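Local coordinates for acyl-[acyl-carrier-protein]--UDP-N-acetylglucosamine O-acyltransferase (PDB 1J2Z) that transfers an (R)-3-hydroxyacyl chain from acyl carrier protein to UDP-N-acetylglucosamine, the first step of lipid A biosynthesis, at residues Asp109-Cys123 against Ser127-Ile141. Sequence-based numbering, arbitrary orientation.
Sequences DKNLLMAYVHVAHDC and SHCILANGVTLAGHI. With SOG (octyl 1-thio-beta-D-glucopyranoside), chain B; SOG (octyl 1-thio-beta-D-glucopyranoside), chain C.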
loop_
_atom_site.group_PDB
_atom_site.type_symbol
_atom_site.label_atom_id
_atom_site.label_comp_id
_atom_site.label_asym_id
_atom_site.label_seq_id
_atom_site.Cartn_x
_atom_site.Cartn_y
_atom_site.Cartn_z
ATOM N N ASP A 109 -1.408 7.862 -23.507
ATOM C CA ASP A 109 -2.176 6.730 -24.017
ATOM C C ASP A 109 -1.606 5.337 -23.769
ATOM O O ASP A 109 -0.410 5.154 -23.542
ATOM C CB ASP A 109 -2.377 6.875 -25.527
ATOM C CG ASP A 109 -2.795 8.268 -25.929
ATOM O OD1 ASP A 109 -3.760 8.806 -25.350
ATOM O OD2 ASP A 109 -2.153 8.821 -26.836
ATOM N N LYS A 110 -2.498 4.355 -23.837
ATOM C CA LYS A 110 -2.137 2.959 -23.673
ATOM C C LYS A 110 -1.278 2.653 -22.459
ATOM O O LYS A 110 -0.268 1.959 -22.557
ATOM C CB LYS A 110 -1.454 2.467 -24.955
ATOM C CG LYS A 110 -2.395 2.528 -26.158
ATOM C CD LYS A 110 -1.720 2.157 -27.457
ATOM C CE LYS A 110 -2.727 2.177 -28.598
ATOM N NZ LYS A 110 -2.082 1.912 -29.906
ATOM N N ASN A 111 -1.685 3.177 -21.310
ATOM C CA ASN A 111 -0.967 2.921 -20.073
ATOM C C ASN A 111 -1.802 1.993 -19.210
ATOM O O ASN A 111 -3.017 1.876 -19.385
ATOM C CB ASN A 111 -0.732 4.211 -19.294
ATOM C CG ASN A 111 0.119 5.200 -20.051
ATOM O OD1 ASN A 111 1.298 4.953 -20.302
ATOM N ND2 ASN A 111 -0.477 6.331 -20.421
ATOM N N LEU A 112 -1.133 1.330 -18.281
ATOM C CA LEU A 112 -1.800 0.449 -17.348
ATOM C C LEU A 112 -1.353 0.890 -15.963
ATOM O O LEU A 112 -0.161 0.890 -15.662
ATOM C CB LEU A 112 -1.395 -1.014 -17.587
ATOM C CG LEU A 112 -1.811 -1.999 -16.482
ATOM C CD1 LEU A 112 -3.323 -1.948 -16.268
ATOM C CD2 LEU A 112 -1.360 -3.410 -16.854
ATOM N N LEU A 113 -2.305 1.318 -15.142
ATOM C CA LEU A 113 -1.994 1.718 -13.774
ATOM C C LEU A 113 -2.732 0.687 -12.930
ATOM O O LEU A 113 -3.961 0.709 -12.851
ATOM C CB LEU A 113 -2.520 3.125 -13.464
ATOM C CG LEU A 113 -2.209 4.255 -14.457
ATOM C CD1 LEU A 113 -2.639 5.590 -13.854
ATOM C CD2 LEU A 113 -0.742 4.281 -14.782
ATOM N N MET A 114 -1.981 -0.229 -12.329
ATOM C CA MET A 114 -2.569 -1.281 -11.510
ATOM C C MET A 114 -3.196 -0.724 -10.240
ATOM O O MET A 114 -3.150 0.480 -9.996
ATOM C CB MET A 114 -1.513 -2.343 -11.187
ATOM C CG MET A 114 -1.105 -3.153 -12.419
ATOM S SD MET A 114 0.068 -4.481 -12.094
ATOM C CE MET A 114 1.235 -4.208 -13.398
ATOM N N ALA A 115 -3.786 -1.604 -9.436
ATOM C CA ALA A 115 -4.471 -1.195 -8.214
ATOM C C ALA A 115 -3.620 -0.467 -7.183
ATOM O O ALA A 115 -2.413 -0.683 -7.076
ATOM C CB ALA A 115 -5.148 -2.408 -7.572
ATOM N N TYR A 116 -4.281 0.403 -6.424
ATOM C CA TYR A 116 -3.664 1.194 -5.366
ATOM C C TYR A 116 -2.587 2.173 -5.840
ATOM O O TYR A 116 -1.792 2.654 -5.031
ATOM C CB TYR A 116 -3.067 0.278 -4.285
ATOM C CG TYR A 116 -3.926 -0.921 -3.922
ATOM C CD1 TYR A 116 -3.729 -2.147 -4.551
ATOM C CD2 TYR A 116 -4.917 -0.833 -2.941
ATOM C CE1 TYR A 116 -4.487 -3.258 -4.220
ATOM C CE2 TYR A 116 -5.691 -1.952 -2.595
ATOM C CZ TYR A 116 -5.464 -3.163 -3.247
ATOM O OH TYR A 116 -6.205 -4.280 -2.951
ATOM N N VAL A 117 -2.546 2.461 -7.137
ATOM C CA VAL A 117 -1.556 3.401 -7.663
ATOM C C VAL A 117 -1.998 4.844 -7.409
ATOM O O VAL A 117 -3.141 5.206 -7.671
ATOM C CB VAL A 117 -1.345 3.220 -9.193
ATOM C CG1 VAL A 117 -0.609 4.432 -9.772
ATOM C CG2 VAL A 117 -0.541 1.953 -9.465
ATOM N N HIS A 118 -1.099 5.663 -6.874
ATOM C CA HIS A 118 -1.433 7.064 -6.644
ATOM C C HIS A 118 -0.571 7.980 -7.502
ATOM O O HIS A 118 0.654 7.873 -7.498
ATOM C CB HIS A 118 -1.244 7.466 -5.180
ATOM C CG HIS A 118 -1.373 8.943 -4.951
ATOM N ND1 HIS A 118 -0.354 9.710 -4.433
ATOM C CD2 HIS A 118 -2.385 9.799 -5.223
ATOM C CE1 HIS A 118 -0.731 10.976 -4.396
ATOM N NE2 HIS A 118 -1.960 11.057 -4.871
ATOM N N VAL A 119 -1.218 8.876 -8.235
ATOM C CA VAL A 119 -0.503 9.835 -9.066
ATOM C C VAL A 119 -0.784 11.211 -8.478
ATOM O O VAL A 119 -1.912 11.694 -8.518
ATOM C CB VAL A 119 -0.975 9.782 -10.528
ATOM C CG1 VAL A 119 -0.237 10.844 -11.354
ATOM C CG2 VAL A 119 -0.711 8.402 -11.094
ATOM N N ALA A 120 0.245 11.830 -7.908
ATOM C CA ALA A 120 0.091 13.140 -7.281
ATOM C C ALA A 120 -0.062 14.295 -8.266
ATOM O O ALA A 120 0.147 14.151 -9.474
ATOM C CB ALA A 120 1.273 13.413 -6.339
ATOM N N HIS A 121 -0.429 15.449 -7.722
ATOM C CA HIS A 121 -0.623 16.651 -8.511
ATOM C C HIS A 121 0.591 17.000 -9.361
ATOM O O HIS A 121 1.739 16.759 -8.968
ATOM C CB HIS A 121 -0.925 17.837 -7.592
ATOM C CG HIS A 121 0.210 18.200 -6.686
ATOM N ND1 HIS A 121 0.361 17.666 -5.425
ATOM C CD2 HIS A 121 1.261 19.035 -6.869
ATOM C CE1 HIS A 121 1.454 18.157 -4.870
ATOM N NE2 HIS A 121 2.020 18.989 -5.726
ATOM N N ASP A 122 0.322 17.569 -10.531
ATOM C CA ASP A 122 1.363 18.019 -11.452
ATOM C C ASP A 122 2.278 16.961 -12.067
ATOM O O ASP A 122 3.340 17.294 -12.591
ATOM C CB ASP A 122 2.212 19.088 -10.762
ATOM C CG ASP A 122 1.385 20.270 -10.299
ATOM O OD1 ASP A 122 0.797 20.964 -11.156
ATOM O OD2 ASP A 122 1.311 20.506 -9.079
ATOM N N CYS A 123 1.883 15.695 -12.006
ATOM C CA CYS A 123 2.700 14.656 -12.613
ATOM C C CYS A 123 2.376 14.569 -14.099
ATOM O O CYS A 123 1.293 14.955 -14.544
ATOM C CB CYS A 123 2.444 13.296 -11.959
ATOM S SG CYS A 123 3.178 13.110 -10.301
ATOM N N SER A 127 3.021 7.587 -22.665
ATOM C CA SER A 127 2.239 6.476 -23.204
ATOM C C SER A 127 2.976 5.139 -23.106
ATOM O O SER A 127 4.193 5.103 -22.950
ATOM C CB SER A 127 1.888 6.758 -24.669
ATOM O OG SER A 127 1.075 7.916 -24.795
ATOM N N HIS A 128 2.223 4.045 -23.203
ATOM C CA HIS A 128 2.782 2.694 -23.140
ATOM C C HIS A 128 3.503 2.396 -21.831
ATOM O O HIS A 128 4.428 1.590 -21.800
ATOM C CB HIS A 128 3.747 2.469 -24.310
ATOM C CG HIS A 128 3.115 2.659 -25.653
ATOM N ND1 HIS A 128 2.222 1.757 -26.189
ATOM C CD2 HIS A 128 3.206 3.675 -26.543
ATOM C CE1 HIS A 128 1.787 2.210 -27.351
ATOM N NE2 HIS A 128 2.368 3.372 -27.589
ATOM N N CYS A 129 3.078 3.040 -20.749
ATOM C CA CYS A 129 3.701 2.821 -19.448
ATOM C C CYS A 129 2.927 1.822 -18.604
ATOM O O CYS A 129 1.739 1.582 -18.828
ATOM C CB CYS A 129 3.797 4.134 -18.670
ATOM S SG CYS A 129 4.958 5.341 -19.339
ATOM N N ILE A 130 3.611 1.247 -17.623
ATOM C CA ILE A 130 2.983 0.305 -16.717
ATOM C C ILE A 130 3.445 0.595 -15.293
ATOM O O ILE A 130 4.640 0.551 -14.998
ATOM C CB ILE A 130 3.337 -1.158 -17.073
ATOM C CG1 ILE A 130 2.732 -1.528 -18.429
ATOM C CG2 ILE A 130 2.810 -2.094 -15.995
ATOM C CD1 ILE A 130 3.136 -2.908 -18.919
ATOM N N LEU A 131 2.494 0.924 -14.423
ATOM C CA LEU A 131 2.800 1.188 -13.025
ATOM C C LEU A 131 2.110 0.078 -12.246
ATOM O O LEU A 131 0.881 -0.020 -12.260
ATOM C CB LEU A 131 2.260 2.555 -12.577
ATOM C CG LEU A 131 2.587 3.829 -13.372
ATOM C CD1 LEU A 131 2.383 5.045 -12.471
ATOM C CD2 LEU A 131 4.008 3.804 -13.868
ATOM N N ALA A 132 2.904 -0.763 -11.589
ATOM C CA ALA A 132 2.384 -1.890 -10.814
ATOM C C ALA A 132 1.714 -1.498 -9.501
ATOM O O ALA A 132 1.737 -0.332 -9.102
ATOM C CB ALA A 132 3.505 -2.887 -10.533
ATOM N N ASN A 133 1.136 -2.493 -8.829
ATOM C CA ASN A 133 0.436 -2.290 -7.562
ATOM C C ASN A 133 1.134 -1.353 -6.588
ATOM O O ASN A 133 2.335 -1.481 -6.339
ATOM C CB ASN A 133 0.210 -3.628 -6.829
ATOM C CG ASN A 133 -0.887 -4.479 -7.457
ATOM O OD1 ASN A 133 -1.711 -5.067 -6.754
ATOM N ND2 ASN A 133 -0.889 -4.562 -8.774
ATOM N N GLY A 134 0.359 -0.421 -6.041
ATOM C CA GLY A 134 0.866 0.500 -5.040
ATOM C C GLY A 134 1.944 1.502 -5.392
ATOM O O GLY A 134 2.514 2.107 -4.483
ATOM N N VAL A 135 2.248 1.687 -6.673
ATOM C CA VAL A 135 3.265 2.672 -7.022
ATOM C C VAL A 135 2.770 4.021 -6.527
ATOM O O VAL A 135 1.606 4.372 -6.720
ATOM C CB VAL A 135 3.519 2.733 -8.545
ATOM C CG1 VAL A 135 4.340 3.970 -8.892
ATOM C CG2 VAL A 135 4.271 1.484 -8.987
ATOM N N THR A 136 3.656 4.772 -5.882
ATOM C CA THR A 136 3.305 6.071 -5.335
ATOM C C THR A 136 4.146 7.183 -5.945
ATOM O O THR A 136 5.365 7.220 -5.777
ATOM C CB THR A 136 3.497 6.086 -3.804
ATOM O OG1 THR A 136 2.687 5.060 -3.213
ATOM C CG2 THR A 136 3.093 7.433 -3.230
ATOM N N LEU A 137 3.489 8.089 -6.659
ATOM C CA LEU A 137 4.195 9.200 -7.277
ATOM C C LEU A 137 3.956 10.478 -6.487
ATOM O O LEU A 137 2.810 10.868 -6.257
ATOM C CB LEU A 137 3.715 9.417 -8.715
ATOM C CG LEU A 137 3.770 8.262 -9.718
ATOM C CD1 LEU A 137 3.313 8.769 -11.082
ATOM C CD2 LEU A 137 5.179 7.705 -9.816
ATOM N N ALA A 138 5.038 11.121 -6.061
ATOM C CA ALA A 138 4.926 12.381 -5.342
ATOM C C ALA A 138 4.623 13.443 -6.403
ATOM O O ALA A 138 4.457 13.123 -7.578
ATOM C CB ALA A 138 6.236 12.697 -4.615
ATOM N N GLY A 139 4.569 14.706 -6.008
ATOM C CA GLY A 139 4.246 15.741 -6.974
ATOM C C GLY A 139 5.306 16.128 -7.990
ATOM O O GLY A 139 6.495 15.875 -7.802
ATOM N N HIS A 140 4.852 16.723 -9.088
ATOM C CA HIS A 140 5.729 17.226 -10.148
ATOM C C HIS A 140 6.641 16.203 -10.821
ATOM O O HIS A 140 7.742 16.547 -11.252
ATOM C CB HIS A 140 6.601 18.354 -9.581
ATOM C CG HIS A 140 5.864 19.301 -8.683
ATOM N ND1 HIS A 140 5.132 20.368 -9.159
ATOM C CD2 HIS A 140 5.738 19.330 -7.334
ATOM C CE1 HIS A 140 4.588 21.015 -8.143
ATOM N NE2 HIS A 140 4.940 20.406 -7.024
ATOM N N ILE A 141 6.198 14.955 -10.920
ATOM C CA ILE A 141 7.020 13.924 -11.547
ATOM C C ILE A 141 6.754 13.808 -13.049
ATOM O O ILE A 141 5.625 13.990 -13.505
ATOM C CB ILE A 141 6.778 12.562 -10.863
ATOM C CG1 ILE A 141 7.378 12.595 -9.451
ATOM C CG2 ILE A 141 7.380 11.431 -11.690
ATOM C CD1 ILE A 141 6.928 11.450 -8.557
HETATM C C1 SOG B . 3.681 15.133 -1.870
HETATM C C2 SOG B . 2.564 16.021 -2.472
HETATM C C3 SOG B . 1.194 15.406 -2.154
HETATM C C4 SOG B . 1.151 14.002 -2.766
HETATM C C5 SOG B . 2.284 13.145 -2.145
HETATM C C6 SOG B . 2.292 11.745 -2.743
HETATM C "C1'" SOG B . 5.942 15.477 -1.138
HETATM C "C2'" SOG B . 7.101 14.704 -1.736
HETATM C "C3'" SOG B . 8.409 15.069 -1.059
HETATM C "C4'" SOG B . 9.579 14.300 -1.657
HETATM C "C5'" SOG B . 10.888 14.672 -0.974
HETATM C "C6'" SOG B . 12.026 13.807 -1.475
HETATM C "C7'" SOG B . 13.331 14.164 -0.805
HETATM C "C8'" SOG B . 14.445 13.285 -1.323
HETATM S S1 SOG B . 4.973 15.680 -2.174
HETATM O O2 SOG B . 2.642 17.335 -1.934
HETATM O O3 SOG B . 0.168 16.203 -2.709
HETATM O O4 SOG B . -0.106 13.402 -2.505
HETATM O O5 SOG B . 3.565 13.785 -2.408
HETATM O O6 SOG B . 1.370 10.920 -2.057
HETATM C C1 SOG C . 1.735 -9.905 -12.039
HETATM C C2 SOG C . 0.419 -10.426 -12.668
HETATM C C3 SOG C . -0.702 -9.405 -12.429
HETATM C C4 SOG C . -0.865 -9.227 -10.915
HETATM C C5 SOG C . 0.470 -8.711 -10.320
HETATM C C6 SOG C . 0.359 -8.542 -8.811
HETATM C "C1'" SOG C . 4.079 -10.254 -12.424
HETATM C "C2'" SOG C . 4.998 -10.778 -11.337
HETATM C "C3'" SOG C . 6.433 -10.851 -11.822
HETATM C "C4'" SOG C . 7.362 -11.379 -10.739
HETATM C "C5'" SOG C . 8.800 -11.452 -11.234
HETATM C "C6'" SOG C . 9.739 -11.845 -10.112
HETATM C "C7'" SOG C . 11.171 -11.919 -10.588
HETATM C "C8'" SOG C . 12.083 -12.311 -9.451
HETATM S S1 SOG C . 2.793 -10.856 -12.234
HETATM O O2 SOG C . 0.595 -10.634 -14.064
HETATM O O3 SOG C . -1.911 -9.876 -12.989
HETATM O O4 SOG C . -1.903 -8.299 -10.649
HETATM O O5 SOG C . 1.526 -9.669 -10.617
HETATM O O6 SOG C . -0.200 -7.279 -8.506
HETATM O O HOH W 1 0.990 -0.070 -21.093
#
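His121 turns the edge of its imidazole toward the face of His140 on the next coil, an offset T-shaped pair with planes at 88° and centroids 5.0 Å apart. Gly139 lies against the same histidine, its CA over one face of the His121 ring in a CH-pi contact. His121 reaches this place with CG held between its backbone N and carbonyl carbon (chi1 65°), and its ND1 makes a weak hydrogen bond to O3 of the octyl thioglucoside of chain B. Alongside, Asp122 OD2 comes within 3.4 Å of His140 CE1, while hydrogen bonds from Thr98 and Ile102 hold its carboxylate in place.

At the corner of Asp109 to Asn111 polar side chains do the work. Asn111 OD1 accepts the backbone N of Cys129 at 2.7 Å, its ND2 being anchored on Gly126 O, and Ser127 OG takes the N-H of Asp109. A water donates to both Lys110 O and Cys129 O.

From there the coils run parallel as far as the His121 corner, one rung apart: Leu131 N to Leu112 O (2.9 Å) and His118 N to Val135 O (3.0 Å) belong to the backbone ladder. Inside, Leu113 lies beside Leu131, pointing the same way, with Leu113 CD2 3.6 Å from Leu131 CG; Val119 and Leu137 repeat the arrangement. Where the two type II turns, Met114-Val117 and Ala132-Val135, lie over each other, Asn133 ND2 passes Met114 CB at 3.3 Å and hydrogen-bonds to Gln69 OE1 of the second subunit.

This coil-on-coil stacking of a left-handed hexapeptide-repeat beta-helix pairs His121 with His140 beside the anchored Asp122 carboxylate, consistent with both histidines binding substrate.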